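Local coordinates for prolyl-tRNA synthetase (Giardia lamblia ATCC 50803, PDB 3IAL), which probably charges tRNA(Pro) with proline in an ATP-dependent reaction that passes through a prolyl-adenylate intermediate, at residues Ser129-Trp134 with Leu141-His146; Glu181-Gln186 with His265-Cys270. All blocks are in the same frame, centred on the assembly; numbering follows the deposited sequence.

Contact 1 (Ser129-Trp134 with Leu141-His146)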
loop_
_atom_site.group_PDB
_atom_site.type_symbol
_atom_site.label_atom_id
_atom_site.label_comp_id
_atom_site.label_asym_id
_atom_site.label_seq_id
_atom_site.Cartn_x
_atom_site.Cartn_y
_atom_site.Cartn_z
ATOM N N SER B 129 -16.469 -6.921 15.356
ATOM C CA SER B 129 -16.184 -6.787 16.785
ATOM C C SER B 129 -15.789 -5.345 17.112
ATOM O O SER B 129 -16.155 -4.833 18.167
ATOM C CB SER B 129 -15.071 -7.744 17.230
ATOM O OG SER B 129 -15.449 -9.098 17.025
ATOM N N MET B 130 -15.048 -4.690 16.215
ATOM C CA MET B 130 -14.719 -3.270 16.404
ATOM C C MET B 130 -15.873 -2.332 16.042
ATOM O O MET B 130 -16.063 -1.326 16.709
ATOM C CB MET B 130 -13.441 -2.885 15.655
ATOM C CG MET B 130 -12.206 -3.668 16.126
ATOM S SD MET B 130 -11.831 -3.541 17.901
ATOM C CE MET B 130 -11.530 -1.767 18.023
ATOM N N PHE B 131 -16.646 -2.644 15.003
ATOM C CA PHE B 131 -17.866 -1.852 14.693
ATOM C C PHE B 131 -18.794 -1.746 15.908
ATOM O O PHE B 131 -19.445 -0.715 16.123
ATOM C CB PHE B 131 -18.641 -2.463 13.520
ATOM C CG PHE B 131 -18.063 -2.154 12.151
ATOM C CD1 PHE B 131 -16.772 -1.635 11.992
ATOM C CD2 PHE B 131 -18.816 -2.422 11.007
ATOM C CE1 PHE B 131 -16.259 -1.365 10.718
ATOM C CE2 PHE B 131 -18.305 -2.154 9.732
ATOM C CZ PHE B 131 -17.025 -1.617 9.590
ATOM N N SER B 132 -18.854 -2.819 16.689
ATOM C CA SER B 132 -19.650 -2.862 17.923
ATOM C C SER B 132 -19.279 -1.743 18.891
ATOM O O SER B 132 -20.129 -1.229 19.608
ATOM C CB SER B 132 -19.459 -4.213 18.626
ATOM O OG SER B 132 -20.432 -4.402 19.641
ATOM N N LYS B 133 -18.000 -1.386 18.914
ATOM C CA LYS B 133 -17.502 -0.296 19.748
ATOM C C LYS B 133 -17.653 1.070 19.071
ATOM O O LYS B 133 -18.005 2.052 19.723
ATOM C CB LYS B 133 -16.035 -0.548 20.111
ATOM C CG LYS B 133 -15.794 -1.900 20.792
ATOM C CD LYS B 133 -14.320 -2.109 21.112
ATOM C CE LYS B 133 -14.073 -3.470 21.752
ATOM N NZ LYS B 133 -14.445 -4.561 20.812
ATOM N N TRP B 134 -17.406 1.133 17.767
ATOM C CA TRP B 134 -17.458 2.407 17.034
ATOM C C TRP B 134 -18.879 2.912 16.742
ATOM O O TRP B 134 -19.081 4.107 16.515
ATOM C CB TRP B 134 -16.686 2.297 15.720
ATOM C CG TRP B 134 -15.237 1.915 15.876
ATOM C CD1 TRP B 134 -14.460 2.060 16.990
ATOM C CD2 TRP B 134 -14.389 1.356 14.867
ATOM N NE1 TRP B 134 -13.186 1.617 16.739
ATOM C CE2 TRP B 134 -13.114 1.180 15.443
ATOM C CE3 TRP B 134 -14.580 0.994 13.526
ATOM C CZ2 TRP B 134 -12.040 0.658 14.730
ATOM C CZ3 TRP B 134 -13.513 0.470 12.820
ATOM C CH2 TRP B 134 -12.260 0.303 13.422
ATOM N N LEU B 141 -23.194 6.653 11.716
ATOM C CA LEU B 141 -23.452 5.938 10.459
ATOM C C LEU B 141 -23.702 6.925 9.324
ATOM O O LEU B 141 -24.200 8.021 9.563
ATOM C CB LEU B 141 -24.648 5.000 10.613
ATOM C CG LEU B 141 -24.531 3.891 11.670
ATOM C CD1 LEU B 141 -25.825 3.073 11.733
ATOM C CD2 LEU B 141 -23.345 2.975 11.404
ATOM N N PRO B 142 -23.348 6.555 8.082
ATOM C CA PRO B 142 -22.683 5.316 7.686
ATOM C C PRO B 142 -21.221 5.257 8.118
ATOM O O PRO B 142 -20.568 6.283 8.289
ATOM C CB PRO B 142 -22.774 5.326 6.148
ATOM C CG PRO B 142 -22.980 6.728 5.774
ATOM C CD PRO B 142 -23.700 7.391 6.918
ATOM N N LEU B 143 -20.735 4.043 8.312
ATOM C CA LEU B 143 -19.356 3.798 8.681
ATOM C C LEU B 143 -18.823 2.894 7.578
ATOM O O LEU B 143 -19.266 1.750 7.437
ATOM C CB LEU B 143 -19.290 3.136 10.068
ATOM C CG LEU B 143 -17.917 2.802 10.661
ATOM C CD1 LEU B 143 -16.856 3.829 10.287
ATOM C CD2 LEU B 143 -18.013 2.655 12.183
ATOM N N LYS B 144 -17.925 3.440 6.764
ATOM C CA LYS B 144 -17.457 2.786 5.544
ATOM C C LYS B 144 -15.941 2.726 5.537
ATOM O O LYS B 144 -15.275 3.761 5.506
ATOM C CB LYS B 144 -17.942 3.561 4.312
ATOM C CG LYS B 144 -19.446 3.827 4.271
ATOM C CD LYS B 144 -19.892 4.290 2.890
ATOM C CE LYS B 144 -21.344 4.708 2.871
ATOM N NZ LYS B 144 -21.812 5.076 1.510
ATOM N N ILE B 145 -15.390 1.514 5.563
ATOM C CA ILE B 145 -13.950 1.352 5.552
ATOM C C ILE B 145 -13.502 0.306 4.538
ATOM O O ILE B 145 -14.312 -0.402 3.967
ATOM C CB ILE B 145 -13.402 1.041 6.971
ATOM C CG1 ILE B 145 -14.073 -0.187 7.600
ATOM C CG2 ILE B 145 -13.597 2.266 7.900
ATOM C CD1 ILE B 145 -13.594 -1.514 7.096
ATOM N N HIS B 146 -12.199 0.249 4.296
ATOM C CA HIS B 146 -11.620 -0.794 3.471
ATOM C C HIS B 146 -10.147 -0.914 3.805
ATOM O O HIS B 146 -9.560 0.019 4.346
ATOM C CB HIS B 146 -11.804 -0.491 1.983
ATOM C CG HIS B 146 -11.008 0.675 1.506
ATOM N ND1 HIS B 146 -9.768 0.537 0.917
ATOM C CD2 HIS B 146 -11.261 2.001 1.548
ATOM C CE1 HIS B 146 -9.299 1.732 0.607
ATOM N NE2 HIS B 146 -10.180 2.638 0.987
#

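Contact 2 (Glu181-Gln186 with His265-Cys270)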
loop_
_atom_site.group_PDB
_atom_site.type_symbol
_atom_site.label_atom_id
_atom_site.label_comp_id
_atom_site.label_asym_id
_atom_site.label_seq_id
_atom_site.Cartn_x
_atom_site.Cartn_y
_atom_site.Cartn_z
ATOM N N GLU B 181 -32.272 -0.068 2.878
ATOM C CA GLU B 181 -32.145 0.691 1.634
ATOM C C GLU B 181 -30.716 1.198 1.413
ATOM O O GLU B 181 -30.221 1.172 0.291
ATOM C CB GLU B 181 -33.138 1.862 1.605
ATOM C CG GLU B 181 -34.608 1.455 1.655
ATOM C CD GLU B 181 -35.202 1.470 3.063
ATOM O OE1 GLU B 181 -34.632 0.830 3.975
ATOM O OE2 GLU B 181 -36.254 2.122 3.251
ATOM N N ASP B 182 -30.067 1.689 2.467
ATOM C CA ASP B 182 -28.666 2.132 2.357
ATOM C C ASP B 182 -27.748 0.969 1.992
ATOM O O ASP B 182 -26.798 1.144 1.246
ATOM C CB ASP B 182 -28.154 2.714 3.676
ATOM C CG ASP B 182 -28.922 3.945 4.139
ATOM O OD1 ASP B 182 -29.432 4.723 3.303
ATOM O OD2 ASP B 182 -28.992 4.134 5.371
ATOM N N ALA B 183 -28.023 -0.206 2.563
ATOM C CA ALA B 183 -27.243 -1.410 2.294
ATOM C C ALA B 183 -27.326 -1.771 0.812
ATOM O O ALA B 183 -26.305 -1.967 0.167
ATOM C CB ALA B 183 -27.724 -2.575 3.156
ATOM N N VAL B 184 -28.547 -1.825 0.282
ATOM C CA VAL B 184 -28.766 -2.083 -1.143
ATOM C C VAL B 184 -28.082 -1.039 -2.028
ATOM O O VAL B 184 -27.455 -1.383 -3.015
ATOM C CB VAL B 184 -30.276 -2.148 -1.476
ATOM C CG1 VAL B 184 -30.495 -2.064 -2.975
ATOM C CG2 VAL B 184 -30.884 -3.426 -0.895
ATOM N N SER B 185 -28.195 0.234 -1.670
ATOM C CA SER B 185 -27.527 1.299 -2.431
ATOM C C SER B 185 -25.995 1.147 -2.417
ATOM O O SER B 185 -25.321 1.462 -3.409
ATOM C CB SER B 185 -27.923 2.679 -1.890
ATOM O OG SER B 185 -27.140 3.704 -2.492
ATOM N N GLN B 186 -25.445 0.666 -1.302
ATOM C CA GLN B 186 -23.992 0.461 -1.209
ATOM C C GLN B 186 -23.476 -0.548 -2.244
ATOM O O GLN B 186 -22.389 -0.377 -2.792
ATOM C CB GLN B 186 -23.583 -0.006 0.186
ATOM C CG GLN B 186 -22.071 0.072 0.448
ATOM C CD GLN B 186 -21.561 1.492 0.364
ATOM O OE1 GLN B 186 -22.157 2.399 0.932
ATOM N NE2 GLN B 186 -20.481 1.701 -0.383
ATOM N N HIS B 265 -30.335 -2.792 15.024
ATOM C CA HIS B 265 -29.232 -3.506 14.399
ATOM C C HIS B 265 -29.008 -2.919 13.015
ATOM O O HIS B 265 -29.908 -2.973 12.180
ATOM C CB HIS B 265 -29.538 -4.997 14.264
ATOM C CG HIS B 265 -29.339 -5.774 15.526
ATOM N ND1 HIS B 265 -28.174 -5.712 16.260
ATOM C CD2 HIS B 265 -30.146 -6.648 16.172
ATOM C CE1 HIS B 265 -28.279 -6.502 17.314
ATOM N NE2 HIS B 265 -29.465 -7.084 17.282
ATOM N N PRO B 266 -27.814 -2.357 12.764
ATOM C CA PRO B 266 -27.545 -1.838 11.437
ATOM C C PRO B 266 -27.301 -2.968 10.444
ATOM O O PRO B 266 -27.040 -4.107 10.833
ATOM C CB PRO B 266 -26.269 -1.014 11.636
ATOM C CG PRO B 266 -25.557 -1.686 12.762
ATOM C CD PRO B 266 -26.607 -2.363 13.610
ATOM N N TYR B 267 -27.405 -2.637 9.166
ATOM C CA TYR B 267 -27.110 -3.568 8.089
ATOM C C TYR B 267 -25.622 -3.546 7.791
ATOM O O TYR B 267 -24.982 -2.506 7.944
ATOM C CB TYR B 267 -27.899 -3.179 6.836
ATOM C CG TYR B 267 -29.291 -3.770 6.797
ATOM C CD1 TYR B 267 -30.264 -3.379 7.708
ATOM C CD2 TYR B 267 -29.631 -4.725 5.844
ATOM C CE1 TYR B 267 -31.550 -3.925 7.672
ATOM C CE2 TYR B 267 -30.903 -5.270 5.799
ATOM C CZ TYR B 267 -31.859 -4.869 6.713
ATOM O OH TYR B 267 -33.118 -5.425 6.655
ATOM N N LEU B 268 -25.076 -4.688 7.367
ATOM C CA LEU B 268 -23.673 -4.774 6.947
ATOM C C LEU B 268 -23.532 -5.190 5.474
ATOM O O LEU B 268 -24.269 -6.049 4.984
ATOM C CB LEU B 268 -22.908 -5.752 7.842
ATOM C CG LEU B 268 -22.736 -5.363 9.319
ATOM C CD1 LEU B 268 -22.162 -6.533 10.103
ATOM C CD2 LEU B 268 -21.880 -4.104 9.507
ATOM N N THR B 269 -22.580 -4.573 4.781
ATOM C CA THR B 269 -22.198 -4.993 3.440
ATOM C C THR B 269 -20.674 -5.133 3.336
ATOM O O THR B 269 -19.927 -4.574 4.150
ATOM C CB THR B 269 -22.725 -4.018 2.352
ATOM O OG1 THR B 269 -22.063 -2.747 2.453
ATOM C CG2 THR B 269 -24.244 -3.817 2.491
ATOM N N CYS B 270 -20.216 -5.898 2.350
ATOM C CA CYS B 270 -18.782 -5.970 2.054
ATOM C C CYS B 270 -18.496 -6.294 0.605
ATOM O O CYS B 270 -19.353 -6.784 -0.116
ATOM C CB CYS B 270 -18.067 -6.963 2.963
ATOM S SG CYS B 270 -18.675 -8.636 2.914
#

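Contact 1 (Ser129-Trp134 with Leu141-His146)
Phe131 and Ile145 approach from opposite directions, and the far rim of the phenyl ring receives the isoleucine: CG1 of Ile145 lies in the ring plane, 3.8 Å from CZ of Phe131. The isoleucine sends this branch between its backbone N and carbonyl carbon (chi1 55°), which turns it to the ring edge. Leu143, two residues earlier on the same strand face, fills a different place. Its CG stands over one face of the Phe131 ring, while its CD2 methyl runs on to Trp134, crossing that side chain at about a right angle and reaching Trp134 CB at 3.8 Å. The same methyl sits near the indole plane, 4.0 Å from Trp134 CE3. Within the helix, Met130 O lies 3.4 Å above one face of the Trp134 indole, offset toward its rim.

The tight end of the contact is the inner one, where Phe131 and Ile145 are both buried. Toward solvent the packing is looser: Leu143 is partly exposed, its CD2 comes only to 4.5 Å from CD1 of Phe131, and the residue before it is the exposed Pro142 with its cis peptide bond. The axes of the two short segments are 11.2 Å apart, and large side chains alone bridge that gap.

Phe131 also reaches Cys176 on strand 167-177, which together with strand 143-152 forms the antiparallel pair of class II motif 2. The second subunit comes up beside the indole at the end of helix 124-134: its Asp39 hydrogen-bonds Trp134 NE1 and its Arg51 makes a cation-pi contact.

Contact 2 (Glu181-Gln186 with His265-Cys270)
The Tyr267 ring meets the methyl of Ala183 obliquely: CB of Ala183 is 3.9 Å from CD2 of Tyr267 and 3.7 Å from Tyr267 CB, so the methyl touches both the CB and the near ring carbons. The other flat group, the amide of Gln186, is carried away from the strand by a bend in its chain. With CG anti to the backbone N, Gln186 sets CG 3.5 Å from Thr269 OG1; the bend at chi2 (62°) then swings the amide off, and OE1 accepts a hydrogen bond from Lys144.

Strand 263-274 and helix 276-285 make up class II motif 3, and helix 180-201 packs along the sheet with its segment axis 8.1 Å from the strand's and only 6° off parallel. A small residue, Ala183, stands at the nearest CA pair, with Tyr267.

Between Tyr267 and Gln186 lies Thr269. Its CG2 methyl packs against both CB and O of Ala183, at 3.8 Å from that CB, while its hydroxyl occupies the position between backbone N and carbonyl carbon (chi1 68°). There OG1 is hydrogen-bonded to His177 NE2 and Tyr190 OH, so this buried polar atom is satisfied despite its carbon neighbours on Gln186. The strand alternates: Tyr267 and Thr269 face this helix, whereas Leu268 and Cys270 face away, both touching Tyr128 of helix 124-134, and Cys270 also touches the bound prolyl-adenylate.

Contacts 1 and 2, with centres 12 Å apart, follow one another along the chain and join helices 124-134 and 180-201 to the antiparallel sheet of the class II catalytic core. They touch at three places: CD2 of Phe131 packs 3.8 Å from CD2 of Leu268 on one side of the sheet, Lys144 NZ lies 2.8 Å from Gln186 OE1 on the other, and Leu141 CD1 packs 4.1 Å from Pro266 CB. In contact 1 the side chain of Ile145 is about 9 Å from the bound prolyl-adenylate. In contact 2 the side chain of Thr269 is equally near it. Ile145 and Thr269 therefore probably lie in a second shell around the pocket, to which segment 265-270 contributes Cys270.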